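Protein SSD1 (Saccharomyces cerevisiae S288C, PDB 7AM1) binds mRNA untranslated regions and represses translation, as a pseudonuclease of the RNase II family that recognises RNA without cutting it. Local coordinates at residues 214-219 with 699-704; 593-598 with 884-889; 609-614 with 618-623; 631-636 with 705-710. All blocks are in the same frame, centred on the assembly; numbering follows the deposited sequence.

Contact 1: 214-219 with 699-704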
# COMPACT_ATOMS: atom_id res chain seq x y z
N ASP A 214 4.08 15.91 -17.91
CA ASP A 214 4.92 16.05 -16.74
C ASP A 214 5.42 14.68 -16.31
O ASP A 214 4.75 13.66 -16.49
CB ASP A 214 4.16 16.73 -15.59
CG ASP A 214 5.08 17.44 -14.62
OD1 ASP A 214 6.30 17.48 -14.85
OD2 ASP A 214 4.57 17.99 -13.62
N ARG A 215 6.63 14.67 -15.74
CA ARG A 215 7.26 13.47 -15.21
C ARG A 215 8.15 13.89 -14.06
O ARG A 215 8.94 14.83 -14.20
CB ARG A 215 8.08 12.76 -16.29
CG ARG A 215 8.93 11.61 -15.78
CD ARG A 215 9.70 10.94 -16.94
NE ARG A 215 8.81 10.45 -17.99
CZ ARG A 215 9.20 10.15 -19.23
NH1 ARG A 215 10.47 10.30 -19.58
NH2 ARG A 215 8.32 9.70 -20.11
N ILE A 216 8.02 13.22 -12.92
CA ILE A 216 8.93 13.48 -11.81
C ILE A 216 10.33 13.14 -12.32
O ILE A 216 10.56 11.99 -12.74
CB ILE A 216 8.57 12.67 -10.56
CG1 ILE A 216 7.12 12.94 -10.14
CG2 ILE A 216 9.53 12.99 -9.43
CD1 ILE A 216 6.86 14.33 -9.61
N PRO A 217 11.29 14.06 -12.30
CA PRO A 217 12.60 13.75 -12.87
C PRO A 217 13.47 12.95 -11.91
O PRO A 217 13.20 12.86 -10.71
CB PRO A 217 13.20 15.14 -13.14
CG PRO A 217 12.60 16.00 -12.08
CD PRO A 217 11.21 15.45 -11.82
N GLY A 218 14.52 12.35 -12.46
CA GLY A 218 15.47 11.63 -11.64
C GLY A 218 14.95 10.37 -10.99
O GLY A 218 15.46 9.98 -9.94
N GLN A 219 13.97 9.71 -11.59
CA GLN A 219 13.47 8.46 -11.03
C GLN A 219 14.53 7.38 -11.15
O GLN A 219 15.31 7.35 -12.11
CB GLN A 219 12.19 8.03 -11.73
CG GLN A 219 11.00 8.95 -11.50
CD GLN A 219 9.74 8.47 -12.21
OE1 GLN A 219 9.35 7.31 -12.11
NE2 GLN A 219 9.09 9.38 -12.93
N CYS A 699 5.12 15.59 -3.32
CA CYS A 699 4.74 14.91 -2.09
C CYS A 699 3.98 13.62 -2.40
O CYS A 699 4.20 12.59 -1.76
CB CYS A 699 3.89 15.81 -1.20
SG CYS A 699 4.77 17.16 -0.37
N ASN A 700 3.07 13.68 -3.38
CA ASN A 700 2.35 12.47 -3.78
C ASN A 700 3.32 11.40 -4.24
O ASN A 700 3.21 10.23 -3.87
CB ASN A 700 1.37 12.80 -4.91
CG ASN A 700 0.14 13.54 -4.43
OD1 ASN A 700 -0.28 13.38 -3.29
ND2 ASN A 700 -0.43 14.35 -5.31
N PHE A 701 4.29 11.78 -5.08
CA PHE A 701 5.23 10.81 -5.61
C PHE A 701 6.01 10.13 -4.50
O PHE A 701 6.07 8.90 -4.42
CB PHE A 701 6.17 11.50 -6.61
CG PHE A 701 7.27 10.62 -7.11
CD1 PHE A 701 7.02 9.66 -8.08
CD2 PHE A 701 8.56 10.77 -6.63
CE1 PHE A 701 8.04 8.85 -8.54
CE2 PHE A 701 9.59 9.97 -7.10
CZ PHE A 701 9.32 9.01 -8.06
N LYS A 702 6.61 10.93 -3.61
CA LYS A 702 7.45 10.36 -2.56
C LYS A 702 6.62 9.59 -1.54
O LYS A 702 7.10 8.60 -0.98
CB LYS A 702 8.28 11.46 -1.91
CG LYS A 702 9.16 12.22 -2.91
CD LYS A 702 10.46 11.50 -3.30
CE LYS A 702 11.28 11.02 -2.12
NZ LYS A 702 12.74 10.96 -2.43
N LYS A 703 5.39 10.04 -1.26
CA LYS A 703 4.56 9.33 -0.29
C LYS A 703 4.11 7.98 -0.83
O LYS A 703 4.15 6.97 -0.11
CB LYS A 703 3.35 10.18 0.08
CG LYS A 703 2.44 9.54 1.11
CD LYS A 703 1.68 10.61 1.90
CE LYS A 703 0.88 10.00 3.03
NZ LYS A 703 1.79 9.38 4.03
N ASP A 704 3.72 7.92 -2.10
CA ASP A 704 3.36 6.62 -2.66
C ASP A 704 4.57 5.71 -2.74
O ASP A 704 4.43 4.49 -2.58
CB ASP A 704 2.70 6.83 -4.02
CG ASP A 704 1.30 7.42 -3.89
OD1 ASP A 704 0.72 7.33 -2.80
OD2 ASP A 704 0.80 7.99 -4.88

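Contact 2: 593-598 with 884-889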
# COMPACT_ATOMS: atom_id res chain seq x y z
N GLN A 593 -22.75 -9.20 -4.80
CA GLN A 593 -24.09 -9.73 -5.06
C GLN A 593 -24.03 -11.24 -5.31
O GLN A 593 -24.89 -11.99 -4.84
CB GLN A 593 -24.73 -8.99 -6.22
CG GLN A 593 -25.24 -7.61 -5.84
CD GLN A 593 -26.00 -6.92 -6.96
OE1 GLN A 593 -25.80 -7.23 -8.14
NE2 GLN A 593 -26.88 -6.00 -6.59
N ASN A 594 -23.00 -11.70 -6.04
CA ASN A 594 -22.80 -13.13 -6.17
C ASN A 594 -22.59 -13.77 -4.80
O ASN A 594 -23.06 -14.89 -4.55
CB ASN A 594 -21.60 -13.42 -7.08
CG ASN A 594 -21.84 -13.01 -8.52
OD1 ASN A 594 -22.98 -12.83 -8.94
ND2 ASN A 594 -20.77 -12.89 -9.28
N PHE A 595 -21.91 -13.06 -3.89
CA PHE A 595 -21.75 -13.56 -2.53
C PHE A 595 -23.07 -13.62 -1.78
O PHE A 595 -23.17 -14.34 -0.78
CB PHE A 595 -20.77 -12.67 -1.75
CG PHE A 595 -19.35 -12.70 -2.26
CD1 PHE A 595 -18.90 -13.72 -3.09
CD2 PHE A 595 -18.47 -11.69 -1.90
CE1 PHE A 595 -17.59 -13.73 -3.54
CE2 PHE A 595 -17.17 -11.70 -2.36
CZ PHE A 595 -16.73 -12.72 -3.18
N GLY A 596 -24.08 -12.88 -2.23
CA GLY A 596 -25.37 -12.82 -1.55
C GLY A 596 -25.63 -11.54 -0.79
O GLY A 596 -26.68 -11.44 -0.14
N TYR A 597 -24.73 -10.57 -0.85
CA TYR A 597 -24.92 -9.28 -0.20
C TYR A 597 -25.44 -8.27 -1.22
O TYR A 597 -24.82 -8.07 -2.27
CB TYR A 597 -23.61 -8.78 0.41
CG TYR A 597 -23.05 -9.69 1.48
CD1 TYR A 597 -22.18 -10.72 1.16
CD2 TYR A 597 -23.38 -9.50 2.82
CE1 TYR A 597 -21.66 -11.55 2.15
CE2 TYR A 597 -22.87 -10.32 3.80
CZ TYR A 597 -22.02 -11.34 3.46
OH TYR A 597 -21.51 -12.15 4.46
N ASN A 598 -26.56 -7.64 -0.91
CA ASN A 598 -27.21 -6.70 -1.83
C ASN A 598 -27.33 -5.31 -1.21
O ASN A 598 -28.28 -4.58 -1.50
CB ASN A 598 -28.58 -7.22 -2.25
CG ASN A 598 -28.52 -8.62 -2.85
OD1 ASN A 598 -28.90 -9.60 -2.21
ND2 ASN A 598 -28.04 -8.72 -4.09
N HIS A 884 -16.02 -23.19 -4.51
CA HIS A 884 -17.06 -22.18 -4.40
C HIS A 884 -16.49 -20.91 -3.78
O HIS A 884 -15.60 -20.96 -2.94
CB HIS A 884 -18.23 -22.66 -3.51
CG HIS A 884 -18.96 -23.84 -4.04
ND1 HIS A 884 -20.16 -23.73 -4.71
CD2 HIS A 884 -18.68 -25.17 -3.98
CE1 HIS A 884 -20.58 -24.94 -5.05
NE2 HIS A 884 -19.70 -25.83 -4.62
N GLU A 885 -17.04 -19.77 -4.18
CA GLU A 885 -16.62 -18.51 -3.58
C GLU A 885 -17.00 -18.49 -2.10
O GLU A 885 -18.09 -18.93 -1.72
CB GLU A 885 -17.25 -17.34 -4.33
CG GLU A 885 -16.65 -17.16 -5.73
CD GLU A 885 -17.32 -16.06 -6.54
OE1 GLU A 885 -18.49 -15.72 -6.27
OE2 GLU A 885 -16.66 -15.56 -7.47
N LEU A 886 -16.07 -18.03 -1.27
CA LEU A 886 -16.21 -17.91 0.18
C LEU A 886 -16.19 -19.26 0.89
O LEU A 886 -16.45 -19.31 2.10
CB LEU A 886 -17.48 -17.14 0.58
CG LEU A 886 -17.53 -15.70 0.07
CD1 LEU A 886 -18.71 -14.94 0.66
CD2 LEU A 886 -16.23 -14.96 0.39
N GLN A 887 -15.88 -20.35 0.19
CA GLN A 887 -15.66 -21.62 0.86
C GLN A 887 -14.25 -21.66 1.43
O GLN A 887 -13.34 -20.98 0.96
CB GLN A 887 -15.87 -22.78 -0.11
N LYS A 888 -14.08 -22.48 2.46
CA LYS A 888 -12.76 -22.74 3.03
C LYS A 888 -12.11 -23.89 2.27
O LYS A 888 -12.79 -24.85 1.89
CB LYS A 888 -12.86 -23.07 4.52
CG LYS A 888 -13.61 -22.03 5.34
CD LYS A 888 -12.85 -20.71 5.38
CE LYS A 888 -13.60 -19.64 6.17
NZ LYS A 888 -14.53 -18.84 5.30
N ILE A 889 -10.81 -23.79 2.04
CA ILE A 889 -10.08 -24.78 1.25
C ILE A 889 -8.68 -24.92 1.81
O ILE A 889 -8.06 -23.91 2.19
CB ILE A 889 -10.05 -24.38 -0.23
CG1 ILE A 889 -9.32 -25.43 -1.06
CG2 ILE A 889 -9.38 -23.03 -0.41
CD1 ILE A 889 -9.31 -25.13 -2.55
O HOH W 1 -18.33 -12.88 -6.96

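Contact 3: 609-614 with 618-623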
# COMPACT_ATOMS: atom_id res chain seq x y z
N LYS A 609 -20.93 0.97 5.55
CA LYS A 609 -21.83 0.39 6.54
C LYS A 609 -22.17 -1.05 6.19
O LYS A 609 -22.29 -1.91 7.08
CB LYS A 609 -23.10 1.22 6.64
CG LYS A 609 -22.93 2.57 7.33
CD LYS A 609 -24.26 3.29 7.45
CE LYS A 609 -24.06 4.73 7.85
NZ LYS A 609 -25.28 5.57 7.60
N GLY A 610 -22.34 -1.34 4.90
CA GLY A 610 -22.63 -2.71 4.49
C GLY A 610 -21.50 -3.66 4.80
O GLY A 610 -21.72 -4.78 5.27
N VAL A 611 -20.26 -3.22 4.57
CA VAL A 611 -19.10 -4.05 4.88
C VAL A 611 -18.98 -4.26 6.38
O VAL A 611 -18.81 -5.38 6.86
CB VAL A 611 -17.82 -3.42 4.28
CG1 VAL A 611 -16.59 -4.22 4.67
CG2 VAL A 611 -17.92 -3.34 2.76
N LEU A 612 -19.06 -3.17 7.15
CA LEU A 612 -18.90 -3.26 8.60
C LEU A 612 -19.98 -4.11 9.26
O LEU A 612 -19.77 -4.61 10.36
CB LEU A 612 -18.89 -1.85 9.21
CG LEU A 612 -17.69 -0.98 8.80
CD1 LEU A 612 -17.83 0.41 9.39
CD2 LEU A 612 -16.37 -1.59 9.24
N LYS A 613 -21.14 -4.28 8.60
CA LYS A 613 -22.21 -5.10 9.17
C LYS A 613 -21.91 -6.59 9.11
O LYS A 613 -22.57 -7.37 9.82
CB LYS A 613 -23.53 -4.85 8.41
CG LYS A 613 -24.53 -3.96 9.12
CD LYS A 613 -25.95 -4.49 8.95
N ILE A 614 -20.96 -7.02 8.29
CA ILE A 614 -20.71 -8.44 8.08
C ILE A 614 -20.10 -9.04 9.34
O ILE A 614 -19.03 -8.62 9.80
CB ILE A 614 -19.80 -8.66 6.86
CG1 ILE A 614 -20.45 -8.06 5.61
CG2 ILE A 614 -19.52 -10.15 6.65
CD1 ILE A 614 -19.58 -8.11 4.39
N ASP A 618 -13.90 -13.47 8.07
CA ASP A 618 -13.25 -13.81 6.81
C ASP A 618 -13.93 -13.12 5.64
O ASP A 618 -13.27 -12.56 4.76
CB ASP A 618 -13.24 -15.32 6.62
CG ASP A 618 -12.37 -16.03 7.64
OD1 ASP A 618 -11.30 -15.49 7.99
OD2 ASP A 618 -12.77 -17.11 8.11
N VAL A 619 -15.27 -13.16 5.60
CA VAL A 619 -15.99 -12.52 4.51
C VAL A 619 -15.78 -11.01 4.55
O VAL A 619 -15.54 -10.37 3.51
CB VAL A 619 -17.49 -12.88 4.58
CG1 VAL A 619 -18.24 -12.22 3.43
CG2 VAL A 619 -17.67 -14.39 4.57
N ARG A 620 -15.86 -10.41 5.74
CA ARG A 620 -15.68 -8.97 5.85
C ARG A 620 -14.31 -8.54 5.33
O ARG A 620 -14.19 -7.54 4.62
CB ARG A 620 -15.86 -8.53 7.30
CG ARG A 620 -15.97 -7.03 7.48
CD ARG A 620 -16.28 -6.66 8.92
NE ARG A 620 -15.22 -7.08 9.83
CZ ARG A 620 -15.29 -8.10 10.67
NH1 ARG A 620 -16.39 -8.85 10.75
NH2 ARG A 620 -14.25 -8.38 11.44
N VAL A 621 -13.27 -9.31 5.67
CA VAL A 621 -11.93 -9.00 5.18
C VAL A 621 -11.86 -9.20 3.67
O VAL A 621 -11.29 -8.38 2.95
CB VAL A 621 -10.90 -9.87 5.91
CG1 VAL A 621 -9.56 -9.86 5.17
CG2 VAL A 621 -10.74 -9.39 7.35
N GLY A 622 -12.45 -10.29 3.18
CA GLY A 622 -12.42 -10.56 1.75
C GLY A 622 -13.09 -9.46 0.95
O GLY A 622 -12.58 -9.03 -0.08
N ILE A 623 -14.25 -8.99 1.42
CA ILE A 623 -14.95 -7.93 0.70
C ILE A 623 -14.16 -6.63 0.76
O ILE A 623 -14.12 -5.87 -0.22
CB ILE A 623 -16.38 -7.78 1.24
CG1 ILE A 623 -17.18 -9.05 0.87
CG2 ILE A 623 -17.04 -6.51 0.69
CD1 ILE A 623 -18.64 -9.01 1.24

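Contact 4: 631-636 with 705-710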
# COMPACT_ATOMS: atom_id res chain seq x y z
N MET A 631 -9.67 1.20 -5.97
CA MET A 631 -9.37 2.59 -5.67
C MET A 631 -7.88 2.89 -5.68
O MET A 631 -7.08 2.10 -5.18
CB MET A 631 -9.93 2.96 -4.29
CG MET A 631 -11.38 3.31 -4.32
SD MET A 631 -11.96 3.87 -2.72
CE MET A 631 -11.93 2.33 -1.81
N PRO A 632 -7.49 4.03 -6.24
CA PRO A 632 -6.11 4.50 -6.07
C PRO A 632 -5.97 5.16 -4.71
O PRO A 632 -6.95 5.49 -4.04
CB PRO A 632 -5.95 5.50 -7.21
CG PRO A 632 -7.31 6.12 -7.32
CD PRO A 632 -8.30 5.00 -7.01
N ARG A 633 -4.72 5.38 -4.32
CA ARG A 633 -4.44 6.09 -3.09
C ARG A 633 -4.90 7.54 -3.18
O ARG A 633 -5.16 8.08 -4.26
CB ARG A 633 -2.95 6.06 -2.78
CG ARG A 633 -2.43 4.67 -2.51
CD ARG A 633 -1.09 4.80 -1.85
NE ARG A 633 -1.21 4.78 -0.40
CZ ARG A 633 -0.40 5.43 0.43
NH1 ARG A 633 0.59 6.18 -0.03
NH2 ARG A 633 -0.58 5.31 1.74
N ALA A 634 -5.02 8.17 -2.01
CA ALA A 634 -5.36 9.58 -1.91
C ALA A 634 -4.26 10.44 -2.53
O ALA A 634 -3.14 9.99 -2.77
CB ALA A 634 -5.59 9.97 -0.45
N ARG A 635 -4.59 11.71 -2.79
CA ARG A 635 -3.65 12.63 -3.42
C ARG A 635 -3.69 13.99 -2.73
O ARG A 635 -4.77 14.55 -2.52
CB ARG A 635 -3.98 12.84 -4.90
CG ARG A 635 -4.14 11.57 -5.71
CD ARG A 635 -4.33 11.89 -7.18
NE ARG A 635 -3.04 11.91 -7.86
CZ ARG A 635 -2.30 13.00 -8.07
NH1 ARG A 635 -2.70 14.19 -7.66
NH2 ARG A 635 -1.13 12.88 -8.69
N TYR A 636 -2.52 14.53 -2.41
CA TYR A 636 -2.43 15.95 -2.12
C TYR A 636 -2.76 16.75 -3.38
O TYR A 636 -2.48 16.32 -4.51
CB TYR A 636 -1.04 16.34 -1.63
CG TYR A 636 -0.58 15.63 -0.38
CD1 TYR A 636 -1.23 15.80 0.84
CD2 TYR A 636 0.53 14.80 -0.41
CE1 TYR A 636 -0.80 15.16 1.98
CE2 TYR A 636 0.97 14.16 0.71
CZ TYR A 636 0.31 14.33 1.91
OH TYR A 636 0.76 13.67 3.03
N CYS A 705 5.76 6.28 -2.95
CA CYS A 705 6.98 5.49 -2.89
C CYS A 705 7.23 4.95 -1.49
O CYS A 705 7.69 3.81 -1.34
CB CYS A 705 8.17 6.35 -3.35
SG CYS A 705 8.27 6.61 -5.16
N ALA A 706 6.97 5.76 -0.45
CA ALA A 706 7.15 5.29 0.92
C ALA A 706 6.18 4.15 1.23
O ALA A 706 6.53 3.22 1.96
CB ALA A 706 6.96 6.43 1.91
N TYR A 707 4.96 4.24 0.71
CA TYR A 707 4.00 3.15 0.84
C TYR A 707 4.50 1.89 0.15
O TYR A 707 4.49 0.80 0.73
CB TYR A 707 2.66 3.60 0.25
CG TYR A 707 1.64 2.51 0.01
CD1 TYR A 707 0.89 2.00 1.06
CD2 TYR A 707 1.40 2.02 -1.26
CE1 TYR A 707 -0.05 1.01 0.84
CE2 TYR A 707 0.46 1.04 -1.49
CZ TYR A 707 -0.27 0.53 -0.43
OH TYR A 707 -1.21 -0.44 -0.65
N GLN A 708 4.96 2.02 -1.09
CA GLN A 708 5.45 0.85 -1.81
C GLN A 708 6.64 0.22 -1.09
O GLN A 708 6.72 -1.01 -0.98
CB GLN A 708 5.83 1.25 -3.24
CG GLN A 708 4.64 1.70 -4.07
CD GLN A 708 5.01 2.27 -5.43
OE1 GLN A 708 4.16 2.34 -6.32
NE2 GLN A 708 6.26 2.68 -5.60
N ALA A 709 7.56 1.05 -0.59
CA ALA A 709 8.69 0.52 0.15
C ALA A 709 8.23 -0.25 1.38
O ALA A 709 8.74 -1.35 1.66
CB ALA A 709 9.62 1.67 0.56
N GLN A 710 7.25 0.29 2.11
CA GLN A 710 6.79 -0.38 3.32
C GLN A 710 6.23 -1.76 3.01
O GLN A 710 6.61 -2.75 3.64
CB GLN A 710 5.76 0.50 4.04
CG GLN A 710 5.02 -0.21 5.17
CD GLN A 710 4.23 0.74 6.04
OE1 GLN A 710 3.01 0.64 6.17
NE2 GLN A 710 4.94 1.68 6.66

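Contact 1: 214-219 with 699-704
Gln219 turns its amide back onto its own loop: NE2 donates to Ile216 O over 3.0 Å, nearly straight at 163°, on a lone pair in the carbonyl plane, with the acceptor also in the plane of the amide. The bond fixes the rotation of that amide and ties together the two residues that meet helix 689-725. Next to Ile216 in the loop, Arg215 forms a salt bridge with Asp67. Ile216 and Gln219 both meet Phe701. Ile216 lays CG2 over one face of the Phe701 ring, 3.9 Å from its centroid and 18° off the normal, a CH-pi contact. Its CG1 stands nearer the root of the ring, 3.8 Å from Phe701 CG. The loop joins strand 206-214 of one five-stranded sheet to strand 221-226 of the next, consistent with the paired cold-shock (OB) domains of RNase II relatives; the junction between the two sheets rests here on helix 689-725. At the far end of the ring Gln219 comes in obliquely, its CG 3.8 Å from Phe701 CZ. Phe701 reaches this position with CG anti to the backbone N (chi1 174°), the ring projecting from the helix toward the loop. With Phe701 cut back to an alanine, Ile216 and the Gln219 chain would probably lose the surface they rest on, and a gap would open between loop and helix.

Contact 2: 593-598 with 884-889
Phe595 and Glu885 bring their CA atoms to 7.2 Å, where the end of helix 582-595, closed by a Schellman motif at Gly596, faces a type II beta turn running from His884 to Gln887. Leu886 holds the positive-phi position of that turn and points at the helix. Its CD1 sits over one face of the Phe595 ring, offset toward the rim, 3.7 Å from Phe595 CG; this is a CH-pi contact inclined 25° to the ring normal. Glu885 comes to the edge instead. Its chain runs extended beyond CG (chi2 176°), CB lying 3.7 Å from Phe595 CE1 and the carboxylate oxygen OE1 3.5 Å from the same carbon, with carboxylate and ring planes 76° apart. A water donates to Glu885 OE1 at 2.9 Å and accepts a weak bond from Asn594 ND2. The other oxygen, OE2, is engaged in a salt bridge with Arg776. The turn connects strand 878-884 of one sheet to strand 888-896 of another, so the contact joins the end of helix 582-595, within the RNB region, to the link between two beta sheets. With the carboxylate charge answered by Arg776 and water, OE1 can probably sit at the ring edge, near the ring plane, at little cost, facing the slightly positive C-H groups.

Contact 3: 609-614 with 618-623
Ile614 and Arg620 come within 5.5 Å of each other, CA to CA, where helix 604-612 gives way to a short loop and helix 617-629 begins: a helix-loop-helix corner inside the RNB part of the chain. The corner is held by one polar bond and a patch of branched aliphatic groups. Arg620 starts with CG anti to the backbone N, then bends at chi3 (62°), which brings the guanidinium round beside the loop. There NH1 donates to Ile614 O at 2.8 Å with an angle of 153° at the hydrogen. The oxygen lies close to the guanidinium plane, though the donor is tilted 20° from the carbonyl plane. NH2 makes a salt bridge with Asp617, a second grip that should limit rotation of the group. The positive charge is probably stabilised by Ile614 O and Asp617 together. The methylenes of Arg620 are used as well: CG lies 3.3 Å from Val611 O, the carbonyl that also accepts Ile614 N at 3.1 Å. Away from the guanidinium the contact is apolar and largely buried. Ile614 CG2 stands 4.0 Å from Val619 CB, and Val611 CG2 meets Ile623 CG2 at 3.9 Å. Helix 582-595 also touches Ile623 through Phe588, Ile592 and Phe595. The tightest carbon pair is Ile614 CD1 with Ile623 CD1, at 3.4 Å closer than usual van der Waals contact.

Contact 4: 631-636 with 705-710
Stacking carries this contact: the guanidinium of Arg633 lies flat on the ring of Tyr707, with centres 4.1 Å apart and planes only 10° from parallel. The overlap is shifted toward the root of the ring, so that Arg633 CZ is off-centre, 34° from the ring normal, in a cation-pi arrangement, and Arg633 NH1 stands 3.3 Å from Tyr707 CB. A CH-pi contact extends the same face: Arg633 CD lies 4.1 Å from the Tyr707 centroid. A bend at chi3 (93°) sets the guanidinium over the ring while CD stays above it. The stack joins the approach to strand 635-638, in the RNB region, to helix 689-725, next to a bound pentaethylene glycol, probably from the crystallisation liquor, about 4 Å from the Tyr707 side chain. The polar interactions lie beyond the ring. Arg633 NH2 bonds to Ser527 O and forms a salt bridge with Glu531, and NH1 forms another with Asp704, one helical turn before Tyr707. A leucine in place of Arg633 would probably leave Asp704 and Glu531 without this positive mate and strip the Tyr707 face of its flat cover. With two carboxylates and a carbonyl gripping its terminal nitrogens, the guanidinium is probably held in orientation, its charge shared between acidic groups and an aromatic face.

The four contacts fall into two pairs. Contacts 1 and 4 use successive turns of helix 689-725, their centres 11 Å apart, and touch directly: Asn700 OD1 lies 2.7 Å from Tyr636 N, a probable hydrogen bond. Contacts 2 and 3 lie 12 Å apart, centre to centre; Tyr597 bridges them, its OH 3.4 Å from Val619 CG1. Contacts 1 and 2 stand on opposite sides of the chain's centre, 39 Å between centres. Contact 4, centred about 6 Å from that point and beside the bound glycol, is the member of its pair nearer to contact 3, with about 9 Å between nearest atoms. Helix 617-629 is followed in the chain by strand 635-638, so contact 3 leads on to contact 4.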